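Local coordinates for protein endo alpha-1,4 polygalactosaminidase (Neosartorya fumigata, PDB 6OJ1) that is an endo-alpha-1,4-galactosaminidase of glycoside hydrolase family GH114 that disrupts microbial biofilms, at residues Asp148-Tyr153 with Ile167-Phe172; Ile184-Lys187 with Asp191-Pro194. All blocks are in the same frame, centred on the assembly; numbering follows the deposited sequence.

Interaction 1. Residues Asp148-Tyr153 with Ile167-Phe172; sequences DNVDGY and ISFVNF. With NAG (2-acetamido-2-deoxy-beta-D-glucopyranose), chain E.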
# COMPACT_ATOMS: atom_id res chain seq x y z
N ASP A 148 0.17 1.48 -4.81
CA ASP A 148 -0.80 0.42 -5.09
C ASP A 148 -0.70 -0.04 -6.53
O ASP A 148 -0.15 0.64 -7.41
CB ASP A 148 -2.23 0.92 -4.79
CG ASP A 148 -3.21 -0.19 -4.50
OD1 ASP A 148 -2.84 -1.40 -4.50
OD2 ASP A 148 -4.39 0.15 -4.22
N ASN A 149 -1.23 -1.24 -6.75
CA ASN A 149 -1.50 -1.79 -8.09
C ASN A 149 -0.22 -1.97 -8.89
O ASN A 149 -0.16 -1.65 -10.08
CB ASN A 149 -2.51 -0.90 -8.81
CG ASN A 149 -3.82 -0.86 -8.09
OD1 ASN A 149 -4.43 -1.91 -7.82
ND2 ASN A 149 -4.26 0.34 -7.71
N VAL A 150 0.81 -2.51 -8.24
CA VAL A 150 2.05 -2.85 -8.94
C VAL A 150 2.01 -4.29 -9.43
O VAL A 150 3.06 -4.86 -9.77
CB VAL A 150 3.29 -2.57 -8.06
CG1 VAL A 150 3.41 -1.05 -7.77
CG2 VAL A 150 3.25 -3.36 -6.76
N ASP A 151 0.81 -4.87 -9.52
CA ASP A 151 0.61 -6.27 -9.88
C ASP A 151 -0.26 -6.42 -11.12
O ASP A 151 -0.97 -7.42 -11.27
CB ASP A 151 -0.00 -7.06 -8.73
CG ASP A 151 -1.35 -6.49 -8.25
OD1 ASP A 151 -1.77 -5.42 -8.73
OD2 ASP A 151 -1.98 -7.12 -7.39
N GLY A 152 -0.15 -5.46 -12.06
CA GLY A 152 -0.92 -5.54 -13.29
C GLY A 152 -0.68 -6.81 -14.07
O GLY A 152 -1.60 -7.33 -14.70
N TYR A 153 0.55 -7.35 -14.00
CA TYR A 153 0.88 -8.60 -14.68
C TYR A 153 -0.02 -9.76 -14.25
O TYR A 153 -0.17 -10.72 -15.01
CB TYR A 153 2.36 -8.98 -14.44
CG TYR A 153 2.69 -9.22 -12.98
CD1 TYR A 153 2.40 -10.44 -12.38
CD2 TYR A 153 3.25 -8.22 -12.20
CE1 TYR A 153 2.66 -10.66 -11.03
CE2 TYR A 153 3.52 -8.42 -10.86
CZ TYR A 153 3.23 -9.64 -10.28
OH TYR A 153 3.49 -9.86 -8.94
N ILE A 167 8.96 -5.27 -11.53
CA ILE A 167 10.22 -5.23 -10.79
C ILE A 167 10.96 -3.94 -11.11
O ILE A 167 11.42 -3.23 -10.21
CB ILE A 167 11.07 -6.47 -11.10
CG1 ILE A 167 10.42 -7.72 -10.49
CG2 ILE A 167 12.46 -6.32 -10.52
CD1 ILE A 167 10.87 -9.06 -11.12
N SER A 168 11.09 -3.62 -12.41
CA SER A 168 11.74 -2.38 -12.81
C SER A 168 11.03 -1.18 -12.18
O SER A 168 11.68 -0.27 -11.65
CB SER A 168 11.72 -2.26 -14.34
OG SER A 168 12.16 -0.97 -14.78
N PHE A 169 9.70 -1.18 -12.25
CA PHE A 169 8.90 -0.06 -11.78
C PHE A 169 9.01 0.10 -10.27
O PHE A 169 9.20 1.21 -9.76
CB PHE A 169 7.45 -0.28 -12.20
CG PHE A 169 6.51 0.87 -11.89
CD1 PHE A 169 6.76 2.16 -12.36
CD2 PHE A 169 5.34 0.63 -11.17
CE1 PHE A 169 5.85 3.20 -12.09
CE2 PHE A 169 4.44 1.66 -10.91
CZ PHE A 169 4.70 2.94 -11.38
N VAL A 170 8.89 -1.02 -9.54
CA VAL A 170 8.94 -0.95 -8.09
C VAL A 170 10.31 -0.49 -7.62
O VAL A 170 10.43 0.35 -6.72
CB VAL A 170 8.54 -2.32 -7.48
CG1 VAL A 170 8.96 -2.41 -6.02
CG2 VAL A 170 7.02 -2.55 -7.63
N ASN A 171 11.38 -0.99 -8.25
CA ASN A 171 12.70 -0.53 -7.83
C ASN A 171 12.92 0.93 -8.21
O ASN A 171 13.58 1.67 -7.46
CB ASN A 171 13.78 -1.44 -8.41
CG ASN A 171 13.94 -2.72 -7.62
OD1 ASN A 171 13.94 -2.69 -6.38
ND2 ASN A 171 14.09 -3.85 -8.30
N PHE A 172 12.36 1.37 -9.34
CA PHE A 172 12.38 2.78 -9.71
C PHE A 172 11.68 3.63 -8.66
O PHE A 172 12.21 4.66 -8.22
CB PHE A 172 11.70 2.96 -11.08
CG PHE A 172 11.20 4.35 -11.35
CD1 PHE A 172 12.06 5.31 -11.87
CD2 PHE A 172 9.86 4.68 -11.15
CE1 PHE A 172 11.59 6.59 -12.15
CE2 PHE A 172 9.39 5.95 -11.42
CZ PHE A 172 10.26 6.91 -11.93
C1 NAG E . 19.49 -6.40 -8.35
C2 NAG E . 17.98 -6.27 -8.63
C3 NAG E . 17.29 -7.64 -8.66
C4 NAG E . 18.04 -8.59 -9.60
C5 NAG E . 19.50 -8.66 -9.18
C6 NAG E . 20.34 -9.59 -10.04
C7 NAG E . 17.21 -5.61 -6.36
C8 NAG E . 16.53 -4.53 -5.56
N2 NAG E . 17.33 -5.37 -7.68
O3 NAG E . 15.95 -7.46 -9.09
O4 NAG E . 17.48 -9.90 -9.67
O5 NAG E . 20.08 -7.35 -9.27
O6 NAG E . 20.73 -8.98 -11.25
O7 NAG E . 17.64 -6.64 -5.83

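Interaction 2. Residues Ile184-Lys187 with Asp191-Pro194; sequences IGLK and DIIP. With NAG (2-acetamido-2-deoxy-beta-D-glucopyranose), chain B.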
# COMPACT_ATOMS: atom_id res chain seq x y z
N ILE A 184 9.39 2.91 1.71
CA ILE A 184 8.47 2.35 0.74
C ILE A 184 8.27 0.88 1.07
O ILE A 184 9.08 0.26 1.76
CB ILE A 184 9.02 2.52 -0.70
CG1 ILE A 184 7.92 2.27 -1.74
CG2 ILE A 184 10.22 1.58 -0.93
CD1 ILE A 184 8.36 2.69 -3.16
N GLY A 185 7.18 0.30 0.57
CA GLY A 185 6.97 -1.12 0.70
C GLY A 185 6.27 -1.69 -0.52
O GLY A 185 5.78 -0.95 -1.37
N LEU A 186 6.22 -3.02 -0.58
CA LEU A 186 5.60 -3.75 -1.68
C LEU A 186 4.14 -4.08 -1.34
O LEU A 186 3.87 -4.74 -0.34
CB LEU A 186 6.37 -5.04 -1.97
CG LEU A 186 5.80 -5.84 -3.14
CD1 LEU A 186 5.98 -5.05 -4.46
CD2 LEU A 186 6.45 -7.22 -3.23
N LYS A 187 3.22 -3.63 -2.19
CA LYS A 187 1.80 -3.94 -2.04
C LYS A 187 1.52 -5.26 -2.75
O LYS A 187 1.59 -5.32 -3.98
CB LYS A 187 0.95 -2.82 -2.63
CG LYS A 187 -0.57 -3.05 -2.56
CD LYS A 187 -1.07 -3.11 -1.12
CE LYS A 187 -2.60 -3.06 -1.04
NZ LYS A 187 -3.17 -1.78 -1.55
N ASP A 191 4.81 -12.64 -6.13
CA ASP A 191 5.71 -13.32 -7.06
C ASP A 191 7.02 -12.58 -7.27
O ASP A 191 8.03 -13.22 -7.62
CB ASP A 191 5.02 -13.53 -8.41
CG ASP A 191 3.93 -14.57 -8.35
OD1 ASP A 191 4.22 -15.71 -7.96
OD2 ASP A 191 2.77 -14.23 -8.69
N ILE A 192 7.05 -11.26 -7.08
CA ILE A 192 8.25 -10.48 -7.37
C ILE A 192 9.04 -10.12 -6.12
O ILE A 192 10.04 -9.39 -6.21
CB ILE A 192 7.95 -9.19 -8.17
CG1 ILE A 192 7.19 -8.13 -7.35
CG2 ILE A 192 7.19 -9.51 -9.47
CD1 ILE A 192 7.16 -6.74 -8.00
N ILE A 193 8.63 -10.62 -4.95
CA ILE A 193 9.33 -10.30 -3.70
C ILE A 193 10.85 -10.45 -3.81
O ILE A 193 11.56 -9.52 -3.42
CB ILE A 193 8.75 -11.12 -2.54
CG1 ILE A 193 7.35 -10.62 -2.15
CG2 ILE A 193 9.70 -11.08 -1.34
CD1 ILE A 193 6.65 -11.64 -1.24
N PRO A 194 11.40 -11.58 -4.29
CA PRO A 194 12.87 -11.73 -4.28
C PRO A 194 13.60 -10.63 -5.01
O PRO A 194 14.73 -10.30 -4.64
CB PRO A 194 13.08 -13.08 -5.00
CG PRO A 194 11.83 -13.82 -4.80
CD PRO A 194 10.74 -12.79 -4.82
C1 NAG B . 17.19 -10.58 -8.41
C2 NAG B . 16.43 -11.85 -8.78
C3 NAG B . 16.03 -12.60 -7.50
C4 NAG B . 17.24 -12.85 -6.60
C5 NAG B . 18.06 -11.57 -6.42
C6 NAG B . 19.37 -11.78 -5.70
C7 NAG B . 15.29 -11.63 -10.94
C8 NAG B . 14.01 -11.30 -11.65
N2 NAG B . 15.27 -11.56 -9.60
O3 NAG B . 15.41 -13.82 -7.87
O4 NAG B . 16.79 -13.13 -5.27
O5 NAG B . 18.36 -10.93 -7.67
O6 NAG B . 19.19 -11.73 -4.29
O7 NAG B . 16.30 -11.94 -11.56

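Interaction 1. Residues Asp148-Tyr153 with Ile167-Phe172
Val-150 and Val-170 meet with their side chains at about a right angle, and on the Val-170 side a single methyl does the touching: CG2 of Val-170 sits 3.8 Å from Val-150 CB. The same CG2 lies 3.9 Å from Val-150 CG1 and 4.0 Å from Val-150 CG2, so it plugs the branch point of the first valine rather than meeting one arm. Val-170 brings this methyl forward by turning its other arm, CG1, anti to the backbone N (chi1 163°). The alpha carbons of Val-150 and Val-170 are 7.2 Å apart, close enough for these short side chains to bridge the gap. Phe-169 adds a looser flank: its ring atom CD2 approaches Val-150 CG1 to 4.3 Å, and the methyl meets the ring obliquely. No hydrogen bond crosses between the segments, although Val-150 O is tied to Ser-166 OG, one residue before 167-172. Asn-171 serves another side of the helix, with its OD1 3.3 Å from C8, the acetyl methyl of the N-acetylglucosamine of chain E. In the (beta/alpha)-barrel, the contact seats the loop after strand 144-148 on helix 163-179; Phe-169 also packs on helix 124-140, and Val-170 on Val-196 of helix 193-196.

Interaction 2. Residues Ile184-Lys187 with Asp191-Pro194
Leu-186 packs against Ile-192 and Ile-193 within a beta-alpha-beta unit of the (beta/alpha)-barrel, formed by strand 183-187, the short helix 193-196 and strand 202-206. The two methyls of Leu-186 divide the work. CD2 makes the tighter approach, 3.7 Å from Ile-193 CG1, while CD1 stands 4.1 Å from Ile-192 CD1. Both isoleucines lie aslant to the leucine. In Ile-192, CG1 occupies the slot between the backbone N and the carbonyl carbon (chi1 70°), and the extended continuation (chi2 167°) carries CD1 to Leu-186 even though CB is not aimed at the strand. All three touching side chains are buried, and no hydrogen bond joins the segments, so this inner part is wholly apolar; Met-200 and Val-150 also pack on Leu-186. The outer part is different in kind. Asp-191 is exposed, with its CB directed away from the strand, and Pro-194, partly exposed, borders a glycan attached to the protein. There the sugar also hydrogen-bonds Ser-195 OG, the residue after Pro-194. The proline itself offers a carbon to the carbohydrate: its CB lies 3.7 Å from O4 of the N-acetylglucosamine of chain B.

Interactions 1 and 2 are both buried, hydrophobic and similar in size (107 and 116 Å² summed), with centres about 8 Å apart. Interaction 1 lays a barrel loop on helix 163-179, whereas interaction 2 packs the 3-10 turn and the start of helix 193-196 on strand 183-187; helix 163-179 and that strand are consecutive in the chain. Their packing surfaces merge, Ile-167 CG1 meeting Ile-192 CB at 3.7 Å and Tyr-153 OH meeting Ile-192 CG2 at 3.8 Å. Val-150 CG2 rests 3.8 Å from the backbone carbonyl Lys-187 O. Where the two strands end, Asp-148 OD1 forms a salt bridge with Lys-187 NZ at 3.0 Å. Outside, Asn-171 and Pro-194 both border sugars of an attached glycan.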